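Local coordinates for reducing-end xylose-releasing exo-oligoxylanase Rex8A (Paenibacillus barcinonensis, PDB 6SUD), which hydrolyses xylooligosaccharides from their reducing ends, releasing single xylose units during the breakdown of xylan, at residues Ala30-Thr35 against Phe368-Leu373; Glu103-Asp108 against Gln170-Pro175; Phe259-Ser264 against Arg307-Gly312. The protein carries 1 engineered substitution. All coordinates share one frame; numbering follows the deposited sequence.

Interaction 1: residues Ala30-Thr35 against Phe368-Leu373; sequences ARLEQT and FTMLAL
Arg-31 O is held by two donors of Thr-35: the helical amide N at 2.9 Å and the hydroxyl OG1 at 2.8 Å, which arrive from opposite faces of the carbonyl plane. The hydroxyl bond fixes the rotation of Thr-35, placing OG1 beside its own backbone N (chi1 -56°) and presenting it to Met-370, where OG1 lies 4.0 Å from CE. No hydrogen bond joins 30-35 to 368-373, whose contact is van der Waals packing centred on Met-370. Bends at chi2 and chi3 fold this side chain so that its middle and its tip serve different partners. CG meets Leu-32 CD1 at 3.7 Å, while CE sits 3.6 Å above the guanidinium plane of Arg-31, toward its rim. Beyond Met-370, Leu-371 CD2 touches Leu-32 CD2 at 3.9 Å, extending the apolar seam. The Arg-31 head has polar partners of its own: NH1 reaches Tyr-366 OH, one turn earlier on helix 359-373, a polar tie between the two helices, and NH2 bonds to Trp-349 O. Replacing Arg-31 with alanine would remove the flat group over the Met-370 methyl and would probably leave Trp-349 O and Tyr-366 OH without this partner. The local axes of helices 25-41 and 359-373 are nearly antiparallel (158°) and approach to 10.1 Å, joining the N-terminal and C-terminal regions of the family 8 (alpha/alpha)6 barrel, with helix 17-20 packed against Met-370 through Phe-18.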
loop_
_atom_site.group_PDB
_atom_site.type_symbol
_atom_site.label_atom_id
_atom_site.label_comp_id
_atom_site.label_asym_id
_atom_site.label_seq_id
_atom_site.Cartn_x
_atom_site.Cartn_y
_atom_site.Cartn_z
ATOM N N ALA A 30 18.039 12.302 8.549
ATOM C CA ALA A 30 18.927 12.436 7.371
ATOM C C ALA A 30 18.769 11.216 6.450
ATOM O O ALA A 30 18.784 11.397 5.211
ATOM C CB ALA A 30 20.361 12.623 7.797
ATOM N N ARG A 31 18.630 10.025 7.037
ATOM C CA ARG A 31 18.482 8.749 6.286
ATOM C C ARG A 31 17.152 8.791 5.526
ATOM O O ARG A 31 17.137 8.392 4.353
ATOM C CB ARG A 31 18.575 7.541 7.225
ATOM C CG ARG A 31 18.468 6.195 6.524
ATOM C CD ARG A 31 19.623 5.892 5.582
ATOM N NE ARG A 31 19.411 4.579 4.978
ATOM C CZ ARG A 31 19.700 3.418 5.565
ATOM N NH1 ARG A 31 19.445 2.287 4.928
ATOM N NH2 ARG A 31 20.232 3.386 6.783
ATOM N N LEU A 32 16.097 9.290 6.176
ATOM C CA LEU A 32 14.753 9.351 5.562
ATOM C C LEU A 32 14.813 10.354 4.411
ATOM O O LEU A 32 14.390 10.017 3.293
ATOM C CB LEU A 32 13.696 9.759 6.592
ATOM C CG LEU A 32 12.302 9.910 5.985
ATOM C CD1 LEU A 32 11.884 8.627 5.281
ATOM C CD2 LEU A 32 11.271 10.307 7.014
ATOM N N GLU A 33 15.388 11.526 4.665
ATOM C CA GLU A 33 15.517 12.575 3.631
ATOM C C GLU A 33 16.321 12.030 2.448
ATOM O O GLU A 33 15.929 12.325 1.324
ATOM C CB GLU A 33 16.116 13.836 4.242
ATOM C CG GLU A 33 16.830 14.713 3.236
ATOM C CD GLU A 33 15.900 15.334 2.208
ATOM O OE1 GLU A 33 16.381 16.101 1.356
ATOM O OE2 GLU A 33 14.695 15.048 2.256
ATOM N N GLN A 34 17.406 11.289 2.696
ATOM C CA GLN A 34 18.266 10.770 1.604
ATOM C C GLN A 34 17.533 9.668 0.839
ATOM O O GLN A 34 17.758 9.546 -0.390
ATOM C CB GLN A 34 19.608 10.231 2.094
ATOM C CG GLN A 34 20.571 10.020 0.935
ATOM C CD GLN A 34 20.566 11.184 -0.031
ATOM O OE1 GLN A 34 20.182 11.048 -1.189
ATOM N NE2 GLN A 34 20.963 12.357 0.440
ATOM N N THR A 35 16.657 8.906 1.499
ATOM C CA THR A 35 15.902 7.857 0.773
ATOM C C THR A 35 14.980 8.561 -0.226
ATOM O O THR A 35 14.945 8.170 -1.411
ATOM C CB THR A 35 15.124 6.939 1.719
ATOM O OG1 THR A 35 16.046 6.390 2.660
ATOM C CG2 THR A 35 14.381 5.860 0.960
ATOM N N PHE A 368 8.101 3.009 2.347
ATOM C CA PHE A 368 6.994 2.971 3.332
ATOM C C PHE A 368 7.515 2.435 4.661
ATOM O O PHE A 368 7.115 2.968 5.717
ATOM C CB PHE A 368 5.811 2.157 2.833
ATOM C CG PHE A 368 5.065 2.809 1.695
ATOM C CD1 PHE A 368 4.554 4.097 1.808
ATOM C CD2 PHE A 368 4.820 2.101 0.532
ATOM C CE1 PHE A 368 3.842 4.671 0.765
ATOM C CE2 PHE A 368 4.087 2.668 -0.499
ATOM C CZ PHE A 368 3.619 3.957 -0.386
ATOM N N THR A 369 8.431 1.469 4.622
ATOM C CA THR A 369 9.066 0.953 5.863
ATOM C C THR A 369 9.967 2.036 6.488
ATOM O O THR A 369 9.995 2.138 7.722
ATOM C CB THR A 369 9.821 -0.359 5.633
ATOM O OG1 THR A 369 8.870 -1.313 5.168
ATOM C CG2 THR A 369 10.466 -0.873 6.902
ATOM N N MET A 370 10.710 2.797 5.690
ATOM C CA MET A 370 11.626 3.841 6.228
ATOM C C MET A 370 10.781 4.916 6.922
ATOM O O MET A 370 11.127 5.349 8.060
ATOM C CB MET A 370 12.487 4.447 5.113
ATOM C CG MET A 370 13.591 5.377 5.594
ATOM S SD MET A 370 14.824 4.574 6.643
ATOM C CE MET A 370 15.683 3.586 5.425
ATOM N N LEU A 371 9.683 5.309 6.280
ATOM C CA LEU A 371 8.688 6.223 6.900
ATOM C C LEU A 371 8.208 5.647 8.233
ATOM O O LEU A 371 8.315 6.333 9.241
ATOM C CB LEU A 371 7.505 6.391 5.948
ATOM C CG LEU A 371 7.646 7.468 4.883
ATOM C CD1 LEU A 371 6.368 7.547 4.059
ATOM C CD2 LEU A 371 7.956 8.815 5.505
ATOM N N ALA A 372 7.704 4.411 8.222
ATOM C CA ALA A 372 7.007 3.790 9.374
ATOM C C ALA A 372 7.967 3.596 10.546
ATOM O O ALA A 372 7.608 3.953 11.679
ATOM C CB ALA A 372 6.374 2.480 8.967
ATOM N N LEU A 373 9.161 3.065 10.296
ATOM C CA LEU A 373 10.094 2.704 11.389
ATOM C C LEU A 373 10.686 3.979 12.008
ATOM O O LEU A 373 11.127 3.916 13.170
ATOM C CB LEU A 373 11.172 1.757 10.853
ATOM C CG LEU A 373 10.717 0.333 10.507
ATOM C CD1 LEU A 373 11.904 -0.525 10.095
ATOM C CD2 LEU A 373 9.986 -0.332 11.656
#

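Interaction 2: residues Glu103-Asp108 against Gln170-Pro175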
loop_
_atom_site.group_PDB
_atom_site.type_symbol
_atom_site.label_atom_id
_atom_site.label_comp_id
_atom_site.label_asym_id
_atom_site.label_seq_id
_atom_site.Cartn_x
_atom_site.Cartn_y
_atom_site.Cartn_z
ATOM N N GLU A 103 -16.080 8.592 -18.422
ATOM C CA GLU A 103 -17.370 7.971 -18.836
ATOM C C GLU A 103 -17.265 6.444 -18.822
ATOM O O GLU A 103 -16.137 5.913 -18.776
ATOM C CB GLU A 103 -17.791 8.468 -20.225
ATOM C CG GLU A 103 -17.002 7.880 -21.381
ATOM C CD GLU A 103 -15.653 8.512 -21.682
ATOM O OE1 GLU A 103 -15.166 9.292 -20.842
ATOM O OE2 GLU A 103 -15.089 8.214 -22.757
ATOM N N GLY A 104 -18.420 5.783 -18.890
ATOM C CA GLY A 104 -18.536 4.340 -19.158
ATOM C C GLY A 104 -18.504 3.538 -17.877
ATOM O O GLY A 104 -18.671 4.138 -16.796
ATOM N N ARG A 105 -18.284 2.227 -17.989
ATOM C CA ARG A 105 -18.461 1.276 -16.862
ATOM C C ARG A 105 -17.430 1.550 -15.760
ATOM O O ARG A 105 -17.708 1.150 -14.616
ATOM C CB ARG A 105 -18.407 -0.181 -17.330
ATOM C CG ARG A 105 -17.052 -0.665 -17.828
ATOM C CD ARG A 105 -17.033 -2.182 -17.957
ATOM N NE ARG A 105 -18.141 -2.667 -18.774
ATOM C CZ ARG A 105 -19.216 -3.331 -18.328
ATOM N NH1 ARG A 105 -19.357 -3.636 -17.047
ATOM N NH2 ARG A 105 -20.156 -3.690 -19.184
ATOM N N TYR A 106 -16.321 2.235 -16.074
ATOM C CA TYR A 106 -15.209 2.503 -15.114
ATOM C C TYR A 106 -15.113 3.995 -14.750
ATOM O O TYR A 106 -14.074 4.428 -14.227
ATOM C CB TYR A 106 -13.882 2.001 -15.689
ATOM C CG TYR A 106 -13.813 0.525 -15.995
ATOM C CD1 TYR A 106 -14.247 -0.421 -15.082
ATOM C CD2 TYR A 106 -13.278 0.066 -17.190
ATOM C CE1 TYR A 106 -14.182 -1.779 -15.357
ATOM C CE2 TYR A 106 -13.196 -1.287 -17.477
ATOM C CZ TYR A 106 -13.652 -2.215 -16.559
ATOM O OH TYR A 106 -13.577 -3.548 -16.836
ATOM N N LYS A 107 -16.173 4.767 -14.991
ATOM C CA LYS A 107 -16.213 6.229 -14.730
ATOM C C LYS A 107 -15.663 6.527 -13.330
ATOM O O LYS A 107 -16.171 5.932 -12.363
ATOM C CB LYS A 107 -17.660 6.726 -14.827
ATOM C CG LYS A 107 -17.835 8.235 -14.722
ATOM C CD LYS A 107 -19.242 8.699 -15.045
ATOM C CE LYS A 107 -20.198 8.552 -13.882
ATOM N NZ LYS A 107 -20.067 9.674 -12.919
ATOM N N ASP A 108 -14.662 7.415 -13.236
ATOM C CA ASP A 108 -14.076 7.938 -11.969
ATOM C C ASP A 108 -13.035 6.956 -11.413
ATOM O O ASP A 108 -12.265 7.372 -10.541
ATOM C CB ASP A 108 -15.147 8.270 -10.924
ATOM C CG ASP A 108 -16.171 9.296 -11.386
ATOM O OD1 ASP A 108 -15.854 10.061 -12.317
ATOM O OD2 ASP A 108 -17.277 9.328 -10.800
ATOM N N GLN A 170 -24.611 3.574 -11.260
ATOM C CA GLN A 170 -24.402 4.535 -12.380
ATOM C C GLN A 170 -24.791 3.951 -13.738
ATOM O O GLN A 170 -25.043 4.742 -14.663
ATOM C CB GLN A 170 -22.939 4.956 -12.448
ATOM C CG GLN A 170 -22.595 5.963 -11.376
ATOM C CD GLN A 170 -23.449 7.192 -11.572
ATOM O OE1 GLN A 170 -23.214 7.999 -12.469
ATOM N NE2 GLN A 170 -24.490 7.325 -10.750
ATOM N N GLY A 171 -24.794 2.635 -13.891
ATOM C CA GLY A 171 -25.123 2.045 -15.194
ATOM C C GLY A 171 -24.681 0.609 -15.262
ATOM O O GLY A 171 -25.242 -0.207 -14.515
ATOM N N GLU A 172 -23.685 0.313 -16.090
ATOM C CA GLU A 172 -23.304 -1.094 -16.379
ATOM C C GLU A 172 -22.116 -1.553 -15.531
ATOM O O GLU A 172 -21.824 -2.761 -15.570
ATOM C CB GLU A 172 -22.937 -1.222 -17.849
ATOM C CG GLU A 172 -22.195 -0.006 -18.356
ATOM C CD GLU A 172 -22.086 0.070 -19.865
ATOM O OE1 GLU A 172 -23.048 -0.346 -20.552
ATOM O OE2 GLU A 172 -21.041 0.547 -20.347
ATOM N N GLY A 173 -21.484 -0.663 -14.775
ATOM C CA GLY A 173 -20.253 -0.997 -14.030
ATOM C C GLY A 173 -20.514 -1.804 -12.766
ATOM O O GLY A 173 -21.653 -2.266 -12.542
ATOM N N ASP A 174 -19.466 -1.988 -11.965
ATOM C CA ASP A 174 -19.502 -2.785 -10.716
ATOM C C ASP A 174 -18.706 -2.060 -9.645
ATOM O O ASP A 174 -17.668 -1.477 -9.945
ATOM C CB ASP A 174 -18.904 -4.181 -10.912
ATOM C CG ASP A 174 -19.635 -5.028 -11.939
ATOM O OD1 ASP A 174 -20.732 -5.532 -11.610
ATOM O OD2 ASP A 174 -19.111 -5.155 -13.065
ATOM N N PRO A 175 -19.145 -2.117 -8.368
ATOM C CA PRO A 175 -18.388 -1.511 -7.278
ATOM C C PRO A 175 -17.116 -2.316 -6.980
ATOM O O PRO A 175 -16.991 -3.457 -7.426
ATOM C CB PRO A 175 -19.360 -1.543 -6.096
ATOM C CG PRO A 175 -20.260 -2.729 -6.389
ATOM C CD PRO A 175 -20.375 -2.784 -7.899
HETATM O O HOH W 1 -16.968 -1.274 -13.157
HETATM O O HOH W 2 -17.382 -3.649 -14.638
HETATM O O HOH W 3 -18.187 1.218 -20.748
#
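Arg-105 lies across Glu-172 and Gly-173, and much of the polar traffic between the two loops passes through water. Water 3 accepts from Arg-105 N at 2.9 Å and donates to Glu-172 OE2 at 3.0 Å. Water 2 sits in the guanidinium plane, 3.1 Å from Arg-105 NH1, and also meets Asp-174 OD2, while water 1 lies between Arg-105 O and Asp-174 N. Direct charge pairing is looser. The guanidinium and the Glu-172 carboxylate have planes 9° apart, yet Arg-105 NH2 and Glu-172 OE2 remain 4.5 Å apart, the oxygen well out of the guanidinium plane, so no N-H points at it. At the backbone, Gly-173 CA makes a CA-H...O contact with Arg-105 O (3.4 Å, 136° at H); a CB on Gly-173 would fall 2.2 Å from that oxygen, so this approach depends on the absence of a side chain. Aliphatic contact is slight, Arg-105 CB meeting Glu-172 CG at 3.9 Å. Separately, Lys-107 CE makes a carbon-to-oxygen contact with Gln-170 OE1 at 3.4 Å. Lys-107 NZ forms its salt bridge with neighbouring Asp-108, within its own loop. With water-mediated bonds and spaced charges predominating, the chemistry implies a hydrated surface junction between the loops that follow helices 85-99 and 153-170.

Interaction 3: residues Phe259-Ser264 against Arg307-Gly312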
loop_
_atom_site.group_PDB
_atom_site.type_symbol
_atom_site.label_atom_id
_atom_site.label_comp_id
_atom_site.label_asym_id
_atom_site.label_seq_id
_atom_site.Cartn_x
_atom_site.Cartn_y
_atom_site.Cartn_z
ATOM N N PHE A 259 -1.803 -17.667 -8.118
ATOM C CA PHE A 259 -1.655 -16.611 -7.084
ATOM C C PHE A 259 -1.972 -17.215 -5.712
ATOM O O PHE A 259 -2.286 -16.494 -4.775
ATOM C CB PHE A 259 -2.496 -15.391 -7.479
ATOM C CG PHE A 259 -1.956 -14.690 -8.698
ATOM C CD1 PHE A 259 -0.976 -13.715 -8.571
ATOM C CD2 PHE A 259 -2.406 -15.012 -9.970
ATOM C CE1 PHE A 259 -0.444 -13.090 -9.689
ATOM C CE2 PHE A 259 -1.886 -14.374 -11.088
ATOM C CZ PHE A 259 -0.910 -13.415 -10.943
ATOM N N ARG A 260 -1.851 -18.535 -5.593
ATOM C CA ARG A 260 -2.218 -19.271 -4.353
ATOM C C ARG A 260 -1.128 -19.159 -3.294
ATOM O O ARG A 260 -1.387 -19.555 -2.149
ATOM C CB ARG A 260 -2.459 -20.740 -4.685
ATOM C CG ARG A 260 -3.706 -20.950 -5.527
ATOM C CD ARG A 260 -3.950 -22.417 -5.826
ATOM N NE ARG A 260 -2.813 -22.937 -6.572
ATOM C CZ ARG A 260 -2.626 -24.210 -6.912
ATOM N NH1 ARG A 260 -3.505 -25.136 -6.564
ATOM N NH2 ARG A 260 -1.542 -24.555 -7.584
ATOM N N HIS A 261 0.051 -18.665 -3.669
ATOM C CA HIS A 261 1.278 -18.785 -2.846
ATOM C C HIS A 261 1.714 -17.431 -2.303
ATOM O O HIS A 261 1.127 -16.398 -2.690
ATOM C CB HIS A 261 2.377 -19.450 -3.661
ATOM C CG HIS A 261 1.903 -20.707 -4.293
ATOM N ND1 HIS A 261 1.490 -21.796 -3.542
ATOM C CD2 HIS A 261 1.746 -21.050 -5.589
ATOM C CE1 HIS A 261 1.111 -22.765 -4.355
ATOM N NE2 HIS A 261 1.270 -22.336 -5.617
ATOM N N PHE A 262 2.737 -17.457 -1.441
ATOM C CA PHE A 262 3.330 -16.244 -0.832
ATOM C C PHE A 262 4.395 -15.696 -1.782
ATOM O O PHE A 262 5.490 -16.283 -1.891
ATOM C CB PHE A 262 3.876 -16.546 0.562
ATOM C CG PHE A 262 4.325 -15.313 1.300
ATOM C CD1 PHE A 262 3.403 -14.469 1.906
ATOM C CD2 PHE A 262 5.661 -14.977 1.365
ATOM C CE1 PHE A 262 3.820 -13.332 2.590
ATOM C CE2 PHE A 262 6.076 -13.834 2.023
ATOM C CZ PHE A 262 5.157 -13.010 2.639
ATOM N N TYR A 263 4.041 -14.611 -2.467
ATOM C CA TYR A 263 4.854 -13.886 -3.477
ATOM C C TYR A 263 4.484 -12.397 -3.396
ATOM O O TYR A 263 3.714 -12.009 -2.516
ATOM C CB TYR A 263 4.614 -14.476 -4.867
ATOM C CG TYR A 263 5.770 -14.380 -5.837
ATOM C CD1 TYR A 263 7.000 -14.946 -5.538
ATOM C CD2 TYR A 263 5.620 -13.758 -7.068
ATOM C CE1 TYR A 263 8.058 -14.881 -6.433
ATOM C CE2 TYR A 263 6.669 -13.684 -7.974
ATOM C CZ TYR A 263 7.889 -14.249 -7.655
ATOM O OH TYR A 263 8.909 -14.164 -8.558
ATOM N N SER A 264 4.992 -11.601 -4.337
ATOM C CA SER A 264 5.079 -10.110 -4.328
ATOM C C SER A 264 3.870 -9.401 -3.692
ATOM O O SER A 264 4.102 -8.574 -2.810
ATOM C CB SER A 264 5.288 -9.621 -5.724
ATOM O OG SER A 264 6.401 -10.278 -6.301
ATOM N N ARG A 307 9.735 -18.015 -3.447
ATOM C CA ARG A 307 8.264 -18.169 -3.377
ATOM C C ARG A 307 8.001 -19.256 -2.335
ATOM O O ARG A 307 8.795 -20.190 -2.267
ATOM C CB ARG A 307 7.684 -18.561 -4.737
ATOM C CG ARG A 307 6.164 -18.636 -4.768
ATOM C CD ARG A 307 5.686 -19.260 -6.076
ATOM N NE ARG A 307 6.098 -18.494 -7.250
ATOM C CZ ARG A 307 5.420 -17.486 -7.804
ATOM N NH1 ARG A 307 4.259 -17.088 -7.312
ATOM N NH2 ARG A 307 5.910 -16.863 -8.861
ATOM N N TYR A 308 6.927 -19.154 -1.558
ATOM C CA TYR A 308 6.590 -20.166 -0.524
ATOM C C TYR A 308 5.116 -20.530 -0.641
ATOM O O TYR A 308 4.336 -19.673 -0.996
ATOM C CB TYR A 308 6.867 -19.656 0.893
ATOM C CG TYR A 308 8.299 -19.260 1.167
ATOM C CD1 TYR A 308 9.227 -20.177 1.642
ATOM C CD2 TYR A 308 8.722 -17.958 0.964
ATOM C CE1 TYR A 308 10.544 -19.802 1.878
ATOM C CE2 TYR A 308 10.029 -17.569 1.211
ATOM C CZ TYR A 308 10.940 -18.492 1.683
ATOM O OH TYR A 308 12.237 -18.109 1.880
ATOM N N THR A 309 4.762 -21.774 -0.334
ATOM C CA THR A 309 3.340 -22.124 -0.111
ATOM C C THR A 309 2.968 -21.451 1.209
ATOM O O THR A 309 3.894 -21.101 1.960
ATOM C CB THR A 309 3.093 -23.634 -0.094
ATOM O OG1 THR A 309 3.721 -24.136 1.090
ATOM C CG2 THR A 309 3.577 -24.325 -1.350
ATOM N N ILE A 310 1.692 -21.279 1.528
ATOM C CA ILE A 310 1.346 -20.523 2.770
ATOM C C ILE A 310 1.682 -21.369 4.008
ATOM O O ILE A 310 1.829 -20.748 5.082
ATOM C CB ILE A 310 -0.094 -19.972 2.781
ATOM C CG1 ILE A 310 -1.144 -21.081 2.714
ATOM C CG2 ILE A 310 -0.268 -18.927 1.685
ATOM C CD1 ILE A 310 -2.551 -20.610 2.905
ATOM N N GLU A 311 1.850 -22.697 3.885
ATOM C CA GLU A 311 2.304 -23.551 5.028
ATOM C C GLU A 311 3.842 -23.554 5.105
ATOM O O GLU A 311 4.387 -24.231 6.014
ATOM C CB GLU A 311 1.677 -24.953 4.999
ATOM C CG GLU A 311 2.148 -25.858 3.876
ATOM C CD GLU A 311 1.606 -27.284 3.924
ATOM O OE1 GLU A 311 1.143 -27.705 4.993
ATOM O OE2 GLU A 311 1.674 -27.987 2.890
ATOM N N GLY A 312 4.521 -22.805 4.226
ATOM C CA GLY A 312 5.953 -22.464 4.355
ATOM C C GLY A 312 6.873 -23.364 3.536
ATOM O O GLY A 312 8.102 -23.312 3.771
HETATM O O HOH W 4 0.067 -21.720 -0.901
#
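Tyr-263 and Arg-307 form the tight side of this contact. The guanidinium lies flat over one face of the phenol ring, the planes 20° apart, with Arg-307 CZ 3.6 Å from the centroid of the Tyr-263 ring and only 9° off its normal, a cation-pi stack. NH2 stands over the centre of the ring, whereas NH1 reaches back to Tyr-263 CG. Arg-307 gets there by running out with CG anti to the backbone N (chi1 -176°) and then bending at chi3, which brings its head round over the tyrosine. A salt bridge from NE to Glu-317 OE1 pins the head from another direction. Next to the stack the backbones make a single antiparallel bridge: Phe-262 N donates to Tyr-308 O at 2.8 Å, nearly end-on to the carbonyl, and Tyr-308 N returns to Phe-262 O at 3.2 Å, on a lone pair. His-261 CB presses on Tyr-308 O as well, at 3.3 Å.

Beyond the bridge, at His-261 and Thr-309, a water joins the link. Water 4 connects the two segments, donating to Arg-260 O at 2.9 Å, accepting from Ile-310 N at 3.0 Å and also meeting His-261 ND1. Protein atoms touch sparsely here: Thr-309 CG2 stays 3.9 Å from His-261 ND1, and Ile-310 CG2 only approaches Arg-260 O. The chain then turns away in the type I turn Thr-309 to Gly-312.

The Tyr-263 side chain also touches the engineered Ala-320 and comes near a bound xylose, while the following Ser-264 lines the sugar pocket. The stack pairs a positive charge, probably balanced by Glu-317, with a tyrosine whose side chain is about 7 Å from that of Asp-265, the inferred proton acceptor.

In the fold
Interaction 1 pairs helix 25-41 with helix 359-373, 333 residues apart at the closest ends, so interactions 2 and 3 both fall between its segments along the chain. Those two come in series: 103-108 with 170-175 closes before 259-264 with 307-312 opens. None touches another; nearest atoms are about 19 Å apart between interactions 1 and 2, 11 Å between 1 and 3, and 17 Å between 2 and 3. Interactions 1 and 2 lie on opposite sides of the chain's centre. Interaction 1 thus joins the early and late helices of the chain, consistent with closing the helical barrel, while interaction 2 ties two loops and interaction 3, alone reaching the xylose pocket, a loop and strand 306-308.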